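Long-range contact in phosphohistidine phosphatase SixA (Escherichia coli, PDB 1UJC), which removes the phosphoryl group from phosphohistidine in the HPt domain of the ArcB sensor, part of a multistep His-Asp phosphorelay: residues A[1-13]-A[127-139]. Sequence-based numbering, arbitrary orientation.
With WO4 (tungstate(VI)ion), chain C.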
ATOM      1  N   MET A   1     -11.229   0.770  10.948  1.00  9.19           N
ATOM      2  CA  MET A   1     -10.256  -0.157  10.305  1.00 11.80           C
ATOM      3  C   MET A   1      -8.998   0.578   9.880  1.00 11.93           C
ATOM      4  O   MET A   1      -9.067   1.630   9.249  1.00 14.81           O
ATOM      5  CB  MET A   1     -10.891  -0.833   9.085  1.00 11.49           C
ATOM      6  CG  MET A   1      -9.961  -1.788   8.343  1.00 11.23           C
ATOM      7  SD  MET A   1     -10.764  -2.674   6.971  1.00 11.51           S
ATOM      8  CE  MET A   1     -10.658  -1.434   5.633  1.00  8.79           C
ATOM      9  N   GLN A   2      -7.846   0.019  10.233  1.00 12.87           N
ATOM     10  CA  GLN A   2      -6.566   0.618   9.883  1.00 13.71           C
ATOM     11  C   GLN A   2      -6.184   0.241   8.460  1.00 13.68           C
ATOM     12  O   GLN A   2      -6.134  -0.932   8.111  1.00 13.06           O
ATOM     13  CB  GLN A   2      -5.468   0.142  10.834  1.00 15.76           C
ATOM     14  CG  GLN A   2      -5.562   0.681  12.255  1.00 19.51           C
ATOM     15  CD  GLN A   2      -5.641   2.195  12.305  1.00 21.22           C
ATOM     16  OE1 GLN A   2      -6.726   2.772  12.240  1.00 18.45           O
ATOM     17  NE2 GLN A   2      -4.487   2.848  12.404  1.00 21.70           N
ATOM     18  N   VAL A   3      -5.926   1.244   7.633  1.00 12.59           N
ATOM     19  CA  VAL A   3      -5.535   0.987   6.260  1.00 12.56           C
ATOM     20  C   VAL A   3      -4.134   1.525   6.051  1.00 12.52           C
ATOM     21  O   VAL A   3      -3.861   2.684   6.348  1.00 14.47           O
ATOM     22  CB  VAL A   3      -6.492   1.670   5.262  1.00 11.50           C
ATOM     23  CG1 VAL A   3      -6.065   1.355   3.838  1.00 11.21           C
ATOM     24  CG2 VAL A   3      -7.917   1.197   5.508  1.00 11.78           C
ATOM     25  N   PHE A   4      -3.239   0.674   5.566  1.00 11.19           N
ATOM     26  CA  PHE A   4      -1.871   1.093   5.307  1.00 12.39           C
ATOM     27  C   PHE A   4      -1.632   1.074   3.808  1.00 11.49           C
ATOM     28  O   PHE A   4      -1.551   0.011   3.195  1.00 12.47           O
ATOM     29  CB  PHE A   4      -0.877   0.168   6.008  1.00 14.05           C
ATOM     30  CG  PHE A   4      -1.033   0.139   7.501  1.00 15.39           C
ATOM     31  CD1 PHE A   4      -1.831  -0.818   8.111  1.00 14.63           C
ATOM     32  CD2 PHE A   4      -0.392   1.084   8.295  1.00 17.14           C
ATOM     33  CE1 PHE A   4      -1.990  -0.837   9.493  1.00 16.19           C
ATOM     34  CE2 PHE A   4      -0.545   1.074   9.682  1.00 16.35           C
ATOM     35  CZ  PHE A   4      -1.345   0.113  10.280  1.00 17.43           C
ATOM     36  N   ILE A   5      -1.521   2.263   3.229  1.00 10.47           N
ATOM     37  CA  ILE A   5      -1.315   2.412   1.796  1.00 11.30           C
ATOM     38  C   ILE A   5       0.166   2.546   1.491  1.00 11.96           C
ATOM     39  O   ILE A   5       0.839   3.448   1.995  1.00 12.53           O
ATOM     40  CB  ILE A   5      -2.069   3.649   1.282  1.00 11.35           C
ATOM     41  CG1 ILE A   5      -3.551   3.529   1.664  1.00 11.50           C
ATOM     42  CG2 ILE A   5      -1.898   3.778  -0.225  1.00 13.00           C
ATOM     43  CD1 ILE A   5      -4.385   4.739   1.351  1.00  8.08           C
ATOM     44  N   MET A   6       0.674   1.648   0.655  1.00 11.23           N
ATOM     45  CA  MET A   6       2.086   1.658   0.317  1.00 11.68           C
ATOM     46  C   MET A   6       2.390   1.725  -1.174  1.00 11.81           C
ATOM     47  O   MET A   6       1.731   1.083  -1.990  1.00 11.59           O
ATOM     48  CB  MET A   6       2.753   0.421   0.929  1.00 13.20           C
ATOM     49  CG  MET A   6       4.230   0.251   0.625  1.00 12.45           C
ATOM     50  SD  MET A   6       4.894  -1.182   1.508  1.00 14.22           S
ATOM     51  CE  MET A   6       6.656  -0.734   1.635  1.00 14.58           C
ATOM     52  N   ARG A   7       3.389   2.525  -1.523  1.00 12.41           N
ATOM     53  CA  ARG A   7       3.815   2.643  -2.911  1.00 13.42           C
ATOM     54  C   ARG A   7       4.894   1.584  -3.105  1.00 13.38           C
ATOM     55  O   ARG A   7       5.766   1.415  -2.255  1.00 12.46           O
ATOM     56  CB  ARG A   7       4.408   4.029  -3.185  1.00 14.05           C
ATOM     57  CG  ARG A   7       4.929   4.192  -4.600  1.00 13.48           C
ATOM     58  CD  ARG A   7       5.555   5.559  -4.799  1.00 13.95           C
ATOM     59  NE  ARG A   7       6.031   5.734  -6.165  1.00 18.04           N
ATOM     60  CZ  ARG A   7       6.842   6.713  -6.555  1.00 17.85           C
ATOM     61  NH1 ARG A   7       7.274   7.611  -5.679  1.00 14.76           N
ATOM     62  NH2 ARG A   7       7.228   6.788  -7.821  1.00 16.73           N
ATOM     63  N   HIS A   8       4.823   0.861  -4.215  1.00 12.25           N
ATOM     64  CA  HIS A   8       5.797  -0.177  -4.507  1.00 11.31           C
ATOM     65  C   HIS A   8       7.206   0.410  -4.380  1.00 12.13           C
ATOM     66  O   HIS A   8       7.388   1.625  -4.460  1.00 11.05           O
ATOM     67  CB  HIS A   8       5.575  -0.700  -5.923  1.00 11.78           C
ATOM     68  CG  HIS A   8       5.924   0.293  -6.983  1.00 12.08           C
ATOM     69  ND1 HIS A   8       7.225   0.619  -7.290  1.00 11.34           N
ATOM     70  CD2 HIS A   8       5.144   1.069  -7.772  1.00 11.33           C
ATOM     71  CE1 HIS A   8       7.235   1.555  -8.221  1.00 12.42           C
ATOM     72  NE2 HIS A   8       5.983   1.846  -8.531  1.00 10.95           N
ATOM     73  N   GLY A   9       8.193  -0.459  -4.184  1.00 10.78           N
ATOM     74  CA  GLY A   9       9.566  -0.007  -4.040  1.00 13.91           C
ATOM     75  C   GLY A   9      10.233   0.370  -5.351  1.00 13.99           C
ATOM     76  O   GLY A   9       9.689   0.129  -6.427  1.00 13.61           O
ATOM     77  N   ASP A  10      11.414   0.974  -5.248  1.00 14.52           N
ATOM     78  CA  ASP A  10      12.197   1.398  -6.400  1.00 15.81           C
ATOM     79  C   ASP A  10      12.269   0.258  -7.422  1.00 16.65           C
ATOM     80  O   ASP A  10      12.578  -0.883  -7.072  1.00 16.22           O
ATOM     81  CB  ASP A  10      13.603   1.793  -5.938  1.00 17.17           C
ATOM     82  CG  ASP A  10      14.433   2.405  -7.047  1.00 17.01           C
ATOM     83  OD1 ASP A  10      14.092   3.505  -7.530  1.00 21.33           O
ATOM     84  OD2 ASP A  10      15.433   1.782  -7.435  1.00 19.57           O
ATOM     85  N   ALA A  11      11.990   0.570  -8.683  1.00 16.55           N
ATOM     86  CA  ALA A  11      11.984  -0.452  -9.723  1.00 16.39           C
ATOM     87  C   ALA A  11      12.838  -0.126 -10.942  1.00 17.52           C
ATOM     88  O   ALA A  11      13.016   1.037 -11.297  1.00 16.23           O
ATOM     89  CB  ALA A  11      10.550  -0.714 -10.162  1.00 16.37           C
ATOM     90  N   ALA A  12      13.350  -1.170 -11.586  1.00 17.67           N
ATOM     91  CA  ALA A  12      14.171  -1.007 -12.776  1.00 18.42           C
ATOM     92  C   ALA A  12      13.392  -0.204 -13.809  1.00 19.85           C
ATOM     93  O   ALA A  12      12.188  -0.404 -13.990  1.00 19.51           O
ATOM     94  CB  ALA A  12      14.544  -2.366 -13.340  1.00 19.89           C
ATOM     95  N   LEU A  13      14.083   0.707 -14.485  1.00 20.22           N
ATOM     96  CA  LEU A  13      13.447   1.543 -15.493  1.00 22.18           C
ATOM     97  C   LEU A  13      13.102   0.795 -16.772  1.00 22.25           C
ATOM     98  O   LEU A  13      12.090   1.086 -17.419  1.00 21.43           O
ATOM     99  CB  LEU A  13      14.346   2.734 -15.832  1.00 24.93           C
ATOM    100  CG  LEU A  13      14.269   3.908 -14.856  1.00 26.26           C
ATOM    101  CD1 LEU A  13      15.306   4.954 -15.216  1.00 28.28           C
ATOM    102  CD2 LEU A  13      12.862   4.501 -14.898  1.00 27.90           C
ATOM    103  N   MET A 127       2.248  13.316  -1.262  1.00 16.43           N
ATOM    104  CA  MET A 127       3.394  12.857  -2.051  1.00 18.87           C
ATOM    105  C   MET A 127       3.955  11.541  -1.482  1.00 18.78           C
ATOM    106  O   MET A 127       4.264  11.450  -0.291  1.00 19.82           O
ATOM    107  CB  MET A 127       4.486  13.933  -2.036  1.00 22.81           C
ATOM    108  CG  MET A 127       5.807  13.511  -2.670  1.00 27.92           C
ATOM    109  SD  MET A 127       5.789  13.548  -4.470  1.00 36.89           S
ATOM    110  CE  MET A 127       6.132  15.328  -4.793  1.00 30.65           C
ATOM    111  N   PHE A 128       4.098  10.540  -2.347  1.00 16.60           N
ATOM    112  CA  PHE A 128       4.593   9.215  -1.972  1.00 15.86           C
ATOM    113  C   PHE A 128       5.959   8.857  -2.572  1.00 15.92           C
ATOM    114  O   PHE A 128       6.092   8.761  -3.788  1.00 16.10           O
ATOM    115  CB  PHE A 128       3.604   8.140  -2.445  1.00 14.36           C
ATOM    116  CG  PHE A 128       2.502   7.830  -1.470  1.00 15.91           C
ATOM    117  CD1 PHE A 128       2.684   6.866  -0.480  1.00 14.81           C
ATOM    118  CD2 PHE A 128       1.268   8.461  -1.571  1.00 13.69           C
ATOM    119  CE1 PHE A 128       1.647   6.534   0.388  1.00 16.88           C
ATOM    120  CE2 PHE A 128       0.225   8.135  -0.706  1.00 14.93           C
ATOM    121  CZ  PHE A 128       0.415   7.172   0.272  1.00 14.68           C
ATOM    122  N   THR A 129       6.969   8.653  -1.733  1.00 14.64           N
ATOM    123  CA  THR A 129       8.274   8.238  -2.250  1.00 15.95           C
ATOM    124  C   THR A 129       8.158   6.711  -2.295  1.00 14.95           C
ATOM    125  O   THR A 129       7.262   6.150  -1.660  1.00 13.02           O
ATOM    126  CB  THR A 129       9.418   8.636  -1.306  1.00 16.14           C
ATOM    127  OG1 THR A 129       9.341   7.864  -0.103  1.00 16.45           O
ATOM    128  CG2 THR A 129       9.322  10.121  -0.956  1.00 18.04           C
ATOM    129  N   THR A 130       9.031   6.030  -3.032  1.00 13.59           N
ATOM    130  CA  THR A 130       8.926   4.572  -3.104  1.00 14.01           C
ATOM    131  C   THR A 130       9.003   3.914  -1.721  1.00 13.92           C
ATOM    132  O   THR A 130       9.789   4.324  -0.870  1.00 13.81           O
ATOM    133  CB  THR A 130      10.010   3.959  -4.032  1.00 13.77           C
ATOM    134  OG1 THR A 130      11.306   4.435  -3.648  1.00 16.08           O
ATOM    135  CG2 THR A 130       9.744   4.331  -5.485  1.00 12.66           C
ATOM    136  N   SER A 131       8.165   2.900  -1.513  1.00 12.55           N
ATOM    137  CA  SER A 131       8.096   2.164  -0.249  1.00 12.37           C
ATOM    138  C   SER A 131       7.465   2.955   0.897  1.00 11.73           C
ATOM    139  O   SER A 131       7.302   2.426   1.992  1.00 12.91           O
ATOM    140  CB  SER A 131       9.488   1.684   0.180  1.00 12.86           C
ATOM    141  OG  SER A 131       9.991   0.686  -0.692  1.00 14.78           O
ATOM    142  N   ALA A 132       7.113   4.214   0.647  1.00 10.91           N
ATOM    143  CA  ALA A 132       6.495   5.052   1.675  1.00 11.69           C
ATOM    144  C   ALA A 132       5.119   4.503   2.045  1.00 10.76           C
ATOM    145  O   ALA A 132       4.435   3.919   1.209  1.00 11.83           O
ATOM    146  CB  ALA A 132       6.367   6.489   1.177  1.00  9.86           C
ATOM    147  N   ILE A 133       4.710   4.704   3.292  1.00 11.34           N
ATOM    148  CA  ILE A 133       3.423   4.198   3.748  1.00 12.48           C
ATOM    149  C   ILE A 133       2.543   5.258   4.399  1.00 13.81           C
ATOM    150  O   ILE A 133       2.994   6.027   5.247  1.00 14.33           O
ATOM    151  CB  ILE A 133       3.607   3.051   4.764  1.00 11.44           C
ATOM    152  CG1 ILE A 133       4.282   1.857   4.088  1.00 14.40           C
ATOM    153  CG2 ILE A 133       2.257   2.629   5.336  1.00 14.65           C
ATOM    154  CD1 ILE A 133       4.595   0.720   5.040  1.00 12.61           C
ATOM    155  N   ALA A 134       1.278   5.282   3.998  1.00 13.53           N
ATOM    156  CA  ALA A 134       0.324   6.224   4.561  1.00 12.65           C
ATOM    157  C   ALA A 134      -0.637   5.445   5.445  1.00 12.45           C
ATOM    158  O   ALA A 134      -1.113   4.373   5.067  1.00 12.55           O
ATOM    159  CB  ALA A 134      -0.436   6.928   3.453  1.00 12.62           C
ATOM    160  N   SER A 135      -0.908   5.983   6.628  1.00 11.33           N
ATOM    161  CA  SER A 135      -1.821   5.355   7.574  1.00 11.56           C
ATOM    162  C   SER A 135      -3.147   6.086   7.569  1.00 11.32           C
ATOM    163  O   SER A 135      -3.200   7.299   7.752  1.00  9.61           O
ATOM    164  CB  SER A 135      -1.249   5.391   8.986  1.00 10.49           C
ATOM    165  OG  SER A 135      -2.277   5.156   9.929  1.00 13.11           O
ATOM    166  N   VAL A 136      -4.217   5.329   7.375  1.00 10.66           N
ATOM    167  CA  VAL A 136      -5.557   5.885   7.330  1.00 12.07           C
ATOM    168  C   VAL A 136      -6.500   5.050   8.173  1.00 11.94           C
ATOM    169  O   VAL A 136      -6.542   3.834   8.034  1.00 14.44           O
ATOM    170  CB  VAL A 136      -6.107   5.890   5.883  1.00 11.72           C
ATOM    171  CG1 VAL A 136      -7.568   6.312   5.878  1.00 13.06           C
ATOM    172  CG2 VAL A 136      -5.273   6.821   5.009  1.00 10.75           C
ATOM    173  N   THR A 137      -7.249   5.700   9.052  1.00 12.29           N
ATOM    174  CA  THR A 137      -8.221   4.982   9.861  1.00 11.87           C
ATOM    175  C   THR A 137      -9.550   5.191   9.155  1.00 12.55           C
ATOM    176  O   THR A 137     -10.016   6.323   9.027  1.00 12.58           O
ATOM    177  CB  THR A 137      -8.305   5.542  11.281  1.00 11.82           C
ATOM    178  OG1 THR A 137      -7.062   5.314  11.953  1.00 10.01           O
ATOM    179  CG2 THR A 137      -9.434   4.867  12.049  1.00 13.37           C
ATOM    180  N   LEU A 138     -10.143   4.101   8.681  1.00 12.36           N
ATOM    181  CA  LEU A 138     -11.405   4.170   7.953  1.00 13.31           C
ATOM    182  C   LEU A 138     -12.573   3.607   8.751  1.00 14.17           C
ATOM    183  O   LEU A 138     -12.473   2.526   9.343  1.00 14.25           O
ATOM    184  CB  LEU A 138     -11.278   3.407   6.635  1.00 12.97           C
ATOM    185  CG  LEU A 138     -12.424   3.452   5.619  1.00 14.07           C
ATOM    186  CD1 LEU A 138     -12.614   4.873   5.081  1.00 12.62           C
ATOM    187  CD2 LEU A 138     -12.094   2.503   4.480  1.00 14.37           C
ATOM    188  N   ASP A 139     -13.682   4.336   8.767  1.00 14.19           N
ATOM    189  CA  ASP A 139     -14.853   3.861   9.480  1.00 15.95           C
ATOM    190  C   ASP A 139     -15.847   3.220   8.512  1.00 15.86           C
ATOM    191  O   ASP A 139     -15.664   3.257   7.290  1.00 16.26           O
ATOM    192  CB  ASP A 139     -15.501   4.991  10.303  1.00 15.74           C
ATOM    193  CG  ASP A 139     -16.289   5.981   9.464  1.00 18.00           C
ATOM    194  OD1 ASP A 139     -16.598   7.070  10.004  1.00 18.09           O
ATOM    195  OD2 ASP A 139     -16.615   5.683   8.295  1.00 15.68           O
TER
HETATM  196  W   WO4 C 163       5.311   3.742  -9.985  1.00 16.76           W
HETATM  197  O1  WO4 C 163       4.609   4.269  -8.492  1.00 14.52           O
HETATM  198  O2  WO4 C 163       4.550   2.275 -10.509  1.00 18.72           O
HETATM  199  O3  WO4 C 163       7.031   3.625  -9.862  1.00 23.77           O
HETATM  200  O4  WO4 C 163       4.980   4.932 -11.196  1.00 16.35           O
HETATM  201  O   HOH W   1      12.096   1.924  -2.431  1.00 19.37           O
HETATM  202  O   HOH W   2      13.185   5.516  -6.077  1.00 22.43           O
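Val3 with Val136 and Ile5 with Ala134 are hydrogen-bonded pairs that join strand 2-7 to strand 133-138, antiparallel at 160°. Each pair exchanges two backbone bonds, among them Val3 N to Val136 O at 2.7 Å; Met1 and Leu138 exchange two more at the start of strand 2-7, and Arg7 N to Ala132 O continues the pairing.

Apolar side chains pack on both faces. Phe4, Met6 and Ile133 lie on one, where Met6 CB meets Ile133 CG1 at 3.8 Å and helix 25-40 covers Ile133. On the other, Ile5 sends CG2 to Phe128 CZ at 4.1 Å, the side chains crossing at about a right angle, and helix 111-119 packs over both.

Polar contacts close both ends. Gln2, bent at chi2 (-54°), brings OE1 within 2.6 Å of Thr137 OG1, whose one proton is also within reach of Asn147 OD1. A type II turn from Thr129 to Ala132 docks against the end of strand 2-7 and the loop that follows, Ser131 N donating to Arg7 O from above the carbonyl plane. One water links Asp10 N, Thr130 OG1 and Ser131 OG, the last also hydrogen-bonded to Ser31.

Arg7 stretches out fully, CG anti to the backbone N (chi1 177°), and lays its guanidinium beneath Thr130 CG2, 3.9 Å over its centre. At the edge, NE donates to tungstate O1 at 3.1 Å, while NH1 makes a weak bond to Phe128 O. A methionine here would probably leave tungstate O1 without this donor and the Phe128 carbonyl without its guanidinium partner. His8 NE2 binds the tungsten at 2.5 Å, and ND1 donates to Gly9 O, fixing the ring's rotation. Strand 2-7 thus ends in the Arg-His-Gly motif of the histidine phosphatase superfamily, its anion pocket completed by Arg55, His108 and Leu109.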